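PDB 1HI9: dipeptide transport protein DPPA from Bacillus subtilis, which hydrolyses N-terminal residues from peptides containing D-amino acids, as a zinc-dependent, self-compartmentalizing homodecameric aminopeptidase. Local coordinates for residues C42-F47 against K70-A75; M1-S6 against T52-N57. One frame throughout, in Å; residues are numbered along the deposited sequence.

Overall arrangement
Contact 2 pairs strand 2-7 with strand 53-58 in the mainly parallel sheet, and contact 1 lays helix 28-48, the link between those two strands, against the loop that leads into strand 76-80. Together they make up a right-handed beta-alpha-beta crossover and the covering of its helix. Their centres are about 9 Å apart and they share one apolar core: Phe47 CZ is 3.6 Å from Val54 CG2, and Ile43 reaches both Val56 and Met5, its CG1 3.8 Å from Met5 SD. The metal site lies beyond the Ser6 end of contact 2, where the side chain of Ser6 is about 8 Å from a bound zinc ion; contact 1 is remote from it.

Contact 1: residues C42-F47 against K70-A75; sequences CIAEAF and KLHPEA
Ile43 projects from helix 28-48 into the loop 70-75, and following it outward maps the apolar half of this contact. Its CB is already 4.1 Å from His72 CB. CG1 lies anti to the carbonyl carbon (chi1 -62°), which leaves CG2 anti to the backbone N and turned to His72, 3.6 Å from His72 CB and also touching Ala75 CB. CG1 carries the chain on the other way, and the tip CD1 ends 3.9 Å from Leu71 CD1, the two side chains crossing at about a right angle.

One turn further along the helix, Phe47 places CD1 and CE1 over one face of the His72 imidazole, toward its rim. The ring centroids are 5.2 Å apart and the planes make 47°, an inclined aromatic pair. The far end of the phenyl ring turns to the loop backbone, with CZ beside Glu74 O. That backbone is a type I turn from His72 to Ala75, and within it Glu74 N donates to His72 ND1 (3.1 Å) almost exactly in the imidazole plane, which helps to set the ring's rotation.

No hydrogen bond joins 42-47 to 70-75, which meet mainly by apolar and aromatic contact; Asn40, earlier on the helix, supplies a polar tie to Lys70 O. Glu74 N is held by His72 ND1, and the Glu74 carboxylate by a salt bridge to Lys189 of the second subunit.

Contact 2: residues M1-S6 against T52-N57; sequences MKLYMS and TEVLVN
Lys2 and Glu53 run side by side on one face of two parallel strands, Lys2 CG 3.5 Å from Glu53 OE1. The tight part is the backbone pairing from Leu3 and Glu53 to Met5 and Asn57. Leu3 N donates to Glu53 O, Leu55 N to Leu3 O, Met5 N to Leu55 O (2.7 Å) and Asn57 N to Met5 O, the regular parallel pattern, with the strand axes only 16° apart. On the face of Leu3, Met5, Val54 and Val56 the packing is wholly apolar: the Met5 chain, extended at chi2 (-177°), carries SD to 4.0 Å from Val54 CG1. On the other face, Leu55 CD1 meets the edge of the Tyr4 ring, whose hydroxyl is hydrogen-bonded to Glu89 O.

The Met1 end is looser and nearer solvent. Thr52 sits outside the regular strand, its OG1 3.0 Å from Met1 N, and Thr52 N bonds back to Met1 O. Lys2 NZ stops 4.4 Å from Glu53 OE1, too far for a salt bridge; it bonds to Thr94 OG1 and lies against Phe95 as a cation-pi pair. With an alanine here, Thr94 OG1 and the Phe95 ring would lose their partner, and the Glu53 side chain, no longer flanked, would probably be freer to turn.

Strand 2-7 is hydrogen-bonded along its other side to strand 97-103, and strand 53-58 has strand 76-80 next to it. Helix 28-48 covers the apolar face, with Ile43 on Met5 and Val56, and Ala46 and Phe47 on Val54.

Contact 1: residues C42-F47 against K70-A75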
ATOM      1  N   CYS A  42      16.321 -23.424 -31.833  1.00 43.22           N
ATOM      2  CA  CYS A  42      15.840 -23.354 -33.210  1.00 43.62           C
ATOM      3  C   CYS A  42      16.721 -22.484 -34.093  1.00 43.44           C
ATOM      4  O   CYS A  42      17.012 -22.836 -35.237  1.00 45.79           O
ATOM      5  CB  CYS A  42      14.402 -22.837 -33.246  1.00 43.28           C
ATOM      6  SG  CYS A  42      13.229 -23.928 -32.396  1.00 46.87           S
ATOM      7  N   ILE A  43      17.140 -21.344 -33.566  1.00 42.16           N
ATOM      8  CA  ILE A  43      18.000 -20.446 -34.313  1.00 43.11           C
ATOM      9  C   ILE A  43      19.311 -21.150 -34.679  1.00 43.94           C
ATOM     10  O   ILE A  43      19.740 -21.108 -35.830  1.00 44.14           O
ATOM     11  CB  ILE A  43      18.314 -19.182 -33.492  1.00 42.41           C
ATOM     12  CG1 ILE A  43      17.014 -18.430 -33.191  1.00 43.14           C
ATOM     13  CG2 ILE A  43      19.265 -18.273 -34.262  1.00 41.00           C
ATOM     14  CD1 ILE A  43      17.168 -17.310 -32.166  1.00 42.04           C
ATOM     15  N   ALA A  44      19.935 -21.792 -33.695  1.00 44.10           N
ATOM     16  CA  ALA A  44      21.187 -22.500 -33.905  1.00 44.04           C
ATOM     17  C   ALA A  44      21.031 -23.538 -34.995  1.00 45.35           C
ATOM     18  O   ALA A  44      21.860 -23.633 -35.895  1.00 46.67           O
ATOM     19  CB  ALA A  44      21.635 -23.168 -32.622  1.00 42.25           C
ATOM     20  N   GLU A  45      19.960 -24.318 -34.925  1.00 46.91           N
ATOM     21  CA  GLU A  45      19.741 -25.344 -35.926  1.00 48.08           C
ATOM     22  C   GLU A  45      19.354 -24.745 -37.267  1.00 48.60           C
ATOM     23  O   GLU A  45      19.596 -25.342 -38.311  1.00 47.76           O
ATOM     24  CB  GLU A  45      18.670 -26.331 -35.461  1.00 48.99           C
ATOM     25  CG  GLU A  45      18.529 -27.534 -36.374  1.00 49.88           C
ATOM     26  CD  GLU A  45      19.881 -28.114 -36.767  1.00 50.54           C
ATOM     27  OE1 GLU A  45      20.741 -28.283 -35.871  1.00 52.07           O
ATOM     28  OE2 GLU A  45      20.078 -28.405 -37.965  1.00 50.50           O
ATOM     29  N   ALA A  46      18.756 -23.562 -37.244  1.00 50.71           N
ATOM     30  CA  ALA A  46      18.361 -22.906 -38.490  1.00 52.33           C
ATOM     31  C   ALA A  46      19.607 -22.585 -39.300  1.00 53.21           C
ATOM     32  O   ALA A  46      19.684 -22.900 -40.488  1.00 53.16           O
ATOM     33  CB  ALA A  46      17.586 -21.625 -38.196  1.00 51.80           C
ATOM     34  N   PHE A  47      20.570 -21.940 -38.649  1.00 53.73           N
ATOM     35  CA  PHE A  47      21.825 -21.578 -39.292  1.00 54.55           C
ATOM     36  C   PHE A  47      22.575 -22.840 -39.689  1.00 55.38           C
ATOM     37  O   PHE A  47      23.105 -22.933 -40.796  1.00 56.74           O
ATOM     38  CB  PHE A  47      22.690 -20.746 -38.343  1.00 53.85           C
ATOM     39  CG  PHE A  47      22.209 -19.335 -38.167  1.00 53.90           C
ATOM     40  CD1 PHE A  47      21.954 -18.826 -36.901  1.00 53.85           C
ATOM     41  CD2 PHE A  47      22.036 -18.507 -39.265  1.00 54.13           C
ATOM     42  CE1 PHE A  47      21.532 -17.514 -36.732  1.00 54.24           C
ATOM     43  CE2 PHE A  47      21.614 -17.194 -39.103  1.00 54.25           C
ATOM     44  CZ  PHE A  47      21.363 -16.698 -37.832  1.00 54.89           C
ATOM     45  N   LYS A  70      21.006 -12.392 -24.371  1.00 47.13           N
ATOM     46  CA  LYS A  70      21.224 -13.838 -24.347  1.00 46.10           C
ATOM     47  C   LYS A  70      20.761 -14.557 -25.604  1.00 45.00           C
ATOM     48  O   LYS A  70      20.997 -15.752 -25.756  1.00 44.53           O
ATOM     49  CB  LYS A  70      20.555 -14.459 -23.124  1.00 47.09           C
ATOM     50  CG  LYS A  70      21.390 -14.360 -21.849  1.00 50.60           C
ATOM     51  CD  LYS A  70      20.582 -14.800 -20.640  1.00 53.55           C
ATOM     52  CE  LYS A  70      21.456 -14.963 -19.406  1.00 56.18           C
ATOM     53  NZ  LYS A  70      22.382 -16.135 -19.522  1.00 58.68           N
ATOM     54  N   LEU A  71      20.110 -13.837 -26.509  1.00 44.49           N
ATOM     55  CA  LEU A  71      19.638 -14.450 -27.739  1.00 45.70           C
ATOM     56  C   LEU A  71      20.835 -14.725 -28.638  1.00 46.49           C
ATOM     57  O   LEU A  71      21.878 -14.091 -28.487  1.00 46.64           O
ATOM     58  CB  LEU A  71      18.655 -13.521 -28.455  1.00 44.77           C
ATOM     59  CG  LEU A  71      17.848 -14.148 -29.590  1.00 44.94           C
ATOM     60  CD1 LEU A  71      16.810 -15.098 -29.003  1.00 44.69           C
ATOM     61  CD2 LEU A  71      17.177 -13.067 -30.421  1.00 44.08           C
ATOM     62  N   HIS A  72      20.688 -15.672 -29.562  1.00 48.44           N
ATOM     63  CA  HIS A  72      21.763 -16.024 -30.486  1.00 50.53           C
ATOM     64  C   HIS A  72      22.229 -14.732 -31.143  1.00 52.01           C
ATOM     65  O   HIS A  72      21.444 -14.031 -31.786  1.00 51.37           O
ATOM     66  CB  HIS A  72      21.260 -17.011 -31.541  1.00 50.74           C
ATOM     67  CG  HIS A  72      22.351 -17.689 -32.313  1.00 52.27           C
ATOM     68  ND1 HIS A  72      23.242 -17.002 -33.110  1.00 51.40           N
ATOM     69  CD2 HIS A  72      22.688 -19.000 -32.415  1.00 52.37           C
ATOM     70  CE1 HIS A  72      24.079 -17.859 -33.670  1.00 51.80           C
ATOM     71  NE2 HIS A  72      23.766 -19.077 -33.265  1.00 51.61           N
ATOM     72  N   PRO A  73      23.523 -14.404 -30.993  1.00 52.84           N
ATOM     73  CA  PRO A  73      24.140 -13.195 -31.543  1.00 53.68           C
ATOM     74  C   PRO A  73      23.988 -12.985 -33.047  1.00 54.41           C
ATOM     75  O   PRO A  73      23.964 -11.847 -33.512  1.00 54.87           O
ATOM     76  CB  PRO A  73      25.598 -13.328 -31.112  1.00 53.98           C
ATOM     77  CG  PRO A  73      25.802 -14.813 -31.101  1.00 53.21           C
ATOM     78  CD  PRO A  73      24.546 -15.305 -30.434  1.00 53.20           C
ATOM     79  N   GLU A  74      23.880 -14.070 -33.804  1.00 54.77           N
ATOM     80  CA  GLU A  74      23.731 -13.958 -35.247  1.00 55.70           C
ATOM     81  C   GLU A  74      22.284 -13.795 -35.702  1.00 55.50           C
ATOM     82  O   GLU A  74      21.990 -13.785 -36.903  1.00 56.09           O
ATOM     83  CB  GLU A  74      24.361 -15.163 -35.948  1.00 58.29           C
ATOM     84  CG  GLU A  74      25.876 -15.060 -36.033  1.00 62.32           C
ATOM     85  CD  GLU A  74      26.314 -13.702 -36.573  1.00 64.62           C
ATOM     86  OE1 GLU A  74      25.886 -13.341 -37.700  1.00 64.92           O
ATOM     87  OE2 GLU A  74      27.074 -12.997 -35.864  1.00 65.77           O
ATOM     88  N   ALA A  75      21.372 -13.667 -34.749  1.00 53.64           N
ATOM     89  CA  ALA A  75      19.973 -13.500 -35.097  1.00 50.89           C
ATOM     90  C   ALA A  75      19.573 -12.048 -34.919  1.00 49.12           C
ATOM     91  O   ALA A  75      20.200 -11.318 -34.160  1.00 47.44           O
ATOM     92  CB  ALA A  75      19.101 -14.401 -34.228  1.00 50.13           C
TER

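Contact 2: residues M1-S6 against T52-N57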
ATOM      1  N   MET A   1      19.231 -18.540 -47.190  1.00 62.97           N
ATOM      2  CA  MET A   1      17.741 -18.494 -47.126  1.00 61.54           C
ATOM      3  C   MET A   1      17.300 -17.809 -45.834  1.00 60.13           C
ATOM      4  O   MET A   1      17.859 -18.062 -44.770  1.00 59.31           O
ATOM      5  CB  MET A   1      17.171 -19.919 -47.210  1.00 62.88           C
ATOM      6  CG  MET A   1      17.658 -20.875 -46.127  1.00 65.33           C
ATOM      7  SD  MET A   1      17.248 -22.627 -46.434  1.00 66.89           S
ATOM      8  CE  MET A   1      15.561 -22.713 -45.821  1.00 68.09           C
ATOM      9  N   LYS A   2      16.311 -16.928 -45.943  1.00 58.25           N
ATOM     10  CA  LYS A   2      15.795 -16.204 -44.783  1.00 56.38           C
ATOM     11  C   LYS A   2      14.667 -16.960 -44.090  1.00 54.54           C
ATOM     12  O   LYS A   2      13.715 -17.409 -44.728  1.00 53.00           O
ATOM     13  CB  LYS A   2      15.289 -14.819 -45.199  1.00 56.73           C
ATOM     14  CG  LYS A   2      16.374 -13.892 -45.701  1.00 56.30           C
ATOM     15  CD  LYS A   2      15.803 -12.612 -46.292  1.00 56.99           C
ATOM     16  CE  LYS A   2      15.165 -11.716 -45.247  1.00 56.08           C
ATOM     17  NZ  LYS A   2      14.693 -10.455 -45.877  1.00 55.74           N
ATOM     18  N   LEU A   3      14.784 -17.097 -42.775  1.00 53.03           N
ATOM     19  CA  LEU A   3      13.777 -17.782 -41.989  1.00 50.84           C
ATOM     20  C   LEU A   3      13.155 -16.807 -40.982  1.00 49.10           C
ATOM     21  O   LEU A   3      13.860 -16.052 -40.310  1.00 47.31           O
ATOM     22  CB  LEU A   3      14.413 -18.980 -41.279  1.00 50.86           C
ATOM     23  CG  LEU A   3      13.560 -19.969 -40.471  1.00 51.38           C
ATOM     24  CD1 LEU A   3      13.359 -19.433 -39.086  1.00 52.62           C
ATOM     25  CD2 LEU A   3      12.229 -20.223 -41.160  1.00 51.41           C
ATOM     26  N   TYR A   4      11.827 -16.809 -40.910  1.00 47.76           N
ATOM     27  CA  TYR A   4      11.096 -15.940 -39.994  1.00 45.35           C
ATOM     28  C   TYR A   4      10.632 -16.714 -38.771  1.00 44.64           C
ATOM     29  O   TYR A   4      10.082 -17.811 -38.892  1.00 43.30           O
ATOM     30  CB  TYR A   4       9.862 -15.354 -40.666  1.00 45.11           C
ATOM     31  CG  TYR A   4       9.095 -14.399 -39.771  1.00 45.13           C
ATOM     32  CD1 TYR A   4       9.514 -13.072 -39.614  1.00 43.74           C
ATOM     33  CD2 TYR A   4       7.962 -14.824 -39.071  1.00 43.26           C
ATOM     34  CE1 TYR A   4       8.821 -12.187 -38.782  1.00 41.77           C
ATOM     35  CE2 TYR A   4       7.264 -13.949 -38.235  1.00 42.58           C
ATOM     36  CZ  TYR A   4       7.696 -12.635 -38.098  1.00 42.17           C
ATOM     37  OH  TYR A   4       6.989 -11.755 -37.307  1.00 40.32           O
ATOM     38  N   MET A   5      10.824 -16.125 -37.594  1.00 43.40           N
ATOM     39  CA  MET A   5      10.417 -16.766 -36.348  1.00 42.24           C
ATOM     40  C   MET A   5       9.493 -15.902 -35.498  1.00 40.97           C
ATOM     41  O   MET A   5       9.778 -14.740 -35.226  1.00 40.89           O
ATOM     42  CB  MET A   5      11.640 -17.144 -35.511  1.00 42.95           C
ATOM     43  CG  MET A   5      12.217 -18.507 -35.823  1.00 45.57           C
ATOM     44  SD  MET A   5      13.604 -18.942 -34.745  1.00 45.22           S
ATOM     45  CE  MET A   5      12.797 -19.113 -33.177  1.00 45.03           C
ATOM     46  N   SER A   6       8.374 -16.484 -35.092  1.00 40.16           N
ATOM     47  CA  SER A   6       7.418 -15.803 -34.235  1.00 37.02           C
ATOM     48  C   SER A   6       7.454 -16.599 -32.947  1.00 36.87           C
ATOM     49  O   SER A   6       7.139 -17.791 -32.944  1.00 37.29           O
ATOM     50  CB  SER A   6       6.017 -15.844 -34.831  1.00 35.98           C
ATOM     51  OG  SER A   6       5.078 -15.278 -33.934  1.00 34.98           O
ATOM     52  N   THR A  52      20.735 -18.303 -43.870  1.00 57.98           N
ATOM     53  CA  THR A  52      21.692 -17.203 -43.809  1.00 57.25           C
ATOM     54  C   THR A  52      21.182 -16.052 -42.951  1.00 57.02           C
ATOM     55  O   THR A  52      21.958 -15.201 -42.512  1.00 56.86           O
ATOM     56  CB  THR A  52      21.981 -16.658 -45.215  1.00 57.82           C
ATOM     57  OG1 THR A  52      20.743 -16.303 -45.851  1.00 56.96           O
ATOM     58  CG2 THR A  52      22.709 -17.709 -46.052  1.00 56.56           C
ATOM     59  N   GLU A  53      19.870 -16.032 -42.726  1.00 56.53           N
ATOM     60  CA  GLU A  53      19.225 -14.994 -41.923  1.00 55.05           C
ATOM     61  C   GLU A  53      18.071 -15.560 -41.107  1.00 53.54           C
ATOM     62  O   GLU A  53      17.295 -16.386 -41.594  1.00 54.97           O
ATOM     63  CB  GLU A  53      18.695 -13.876 -42.827  1.00 55.76           C
ATOM     64  CG  GLU A  53      19.441 -12.561 -42.702  1.00 60.13           C
ATOM     65  CD  GLU A  53      18.807 -11.435 -43.524  1.00 61.87           C
ATOM     66  OE1 GLU A  53      18.814 -11.510 -44.771  1.00 61.83           O
ATOM     67  OE2 GLU A  53      18.297 -10.468 -42.919  1.00 62.66           O
ATOM     68  N   VAL A  54      17.966 -15.118 -39.860  1.00 51.13           N
ATOM     69  CA  VAL A  54      16.893 -15.560 -38.980  1.00 47.62           C
ATOM     70  C   VAL A  54      16.344 -14.354 -38.231  1.00 46.91           C
ATOM     71  O   VAL A  54      17.011 -13.801 -37.358  1.00 45.66           O
ATOM     72  CB  VAL A  54      17.378 -16.593 -37.954  1.00 47.52           C
ATOM     73  CG1 VAL A  54      16.208 -17.064 -37.109  1.00 46.22           C
ATOM     74  CG2 VAL A  54      18.025 -17.766 -38.661  1.00 46.07           C
ATOM     75  N   LEU A  55      15.131 -13.944 -38.599  1.00 44.80           N
ATOM     76  CA  LEU A  55      14.465 -12.810 -37.972  1.00 43.41           C
ATOM     77  C   LEU A  55      13.589 -13.357 -36.854  1.00 43.14           C
ATOM     78  O   LEU A  55      12.700 -14.178 -37.103  1.00 42.30           O
ATOM     79  CB  LEU A  55      13.582 -12.076 -38.985  1.00 43.14           C
ATOM     80  CG  LEU A  55      13.522 -10.552 -38.904  1.00 43.18           C
ATOM     81  CD1 LEU A  55      12.256 -10.070 -39.576  1.00 42.93           C
ATOM     82  CD2 LEU A  55      13.554 -10.099 -37.461  1.00 47.73           C
ATOM     83  N   VAL A  56      13.836 -12.895 -35.632  1.00 42.07           N
ATOM     84  CA  VAL A  56      13.083 -13.350 -34.469  1.00 41.29           C
ATOM     85  C   VAL A  56      12.189 -12.244 -33.924  1.00 42.54           C
ATOM     86  O   VAL A  56      12.671 -11.210 -33.459  1.00 43.82           O
ATOM     87  CB  VAL A  56      14.031 -13.835 -33.347  1.00 41.45           C
ATOM     88  CG1 VAL A  56      13.225 -14.470 -32.212  1.00 40.37           C
ATOM     89  CG2 VAL A  56      15.034 -14.831 -33.919  1.00 39.97           C
ATOM     90  N   ASN A  57      10.878 -12.477 -33.987  1.00 41.95           N
ATOM     91  CA  ASN A  57       9.880 -11.519 -33.523  1.00 40.60           C
ATOM     92  C   ASN A  57       9.241 -11.982 -32.210  1.00 40.72           C
ATOM     93  O   ASN A  57       8.566 -13.016 -32.162  1.00 41.57           O
ATOM     94  CB  ASN A  57       8.786 -11.349 -34.583  1.00 39.80           C
ATOM     95  CG  ASN A  57       7.772 -10.279 -34.217  1.00 40.78           C
ATOM     96  OD1 ASN A  57       6.586 -10.390 -34.535  1.00 40.53           O
ATOM     97  ND2 ASN A  57       8.232  -9.235 -33.559  1.00 40.10           N
TER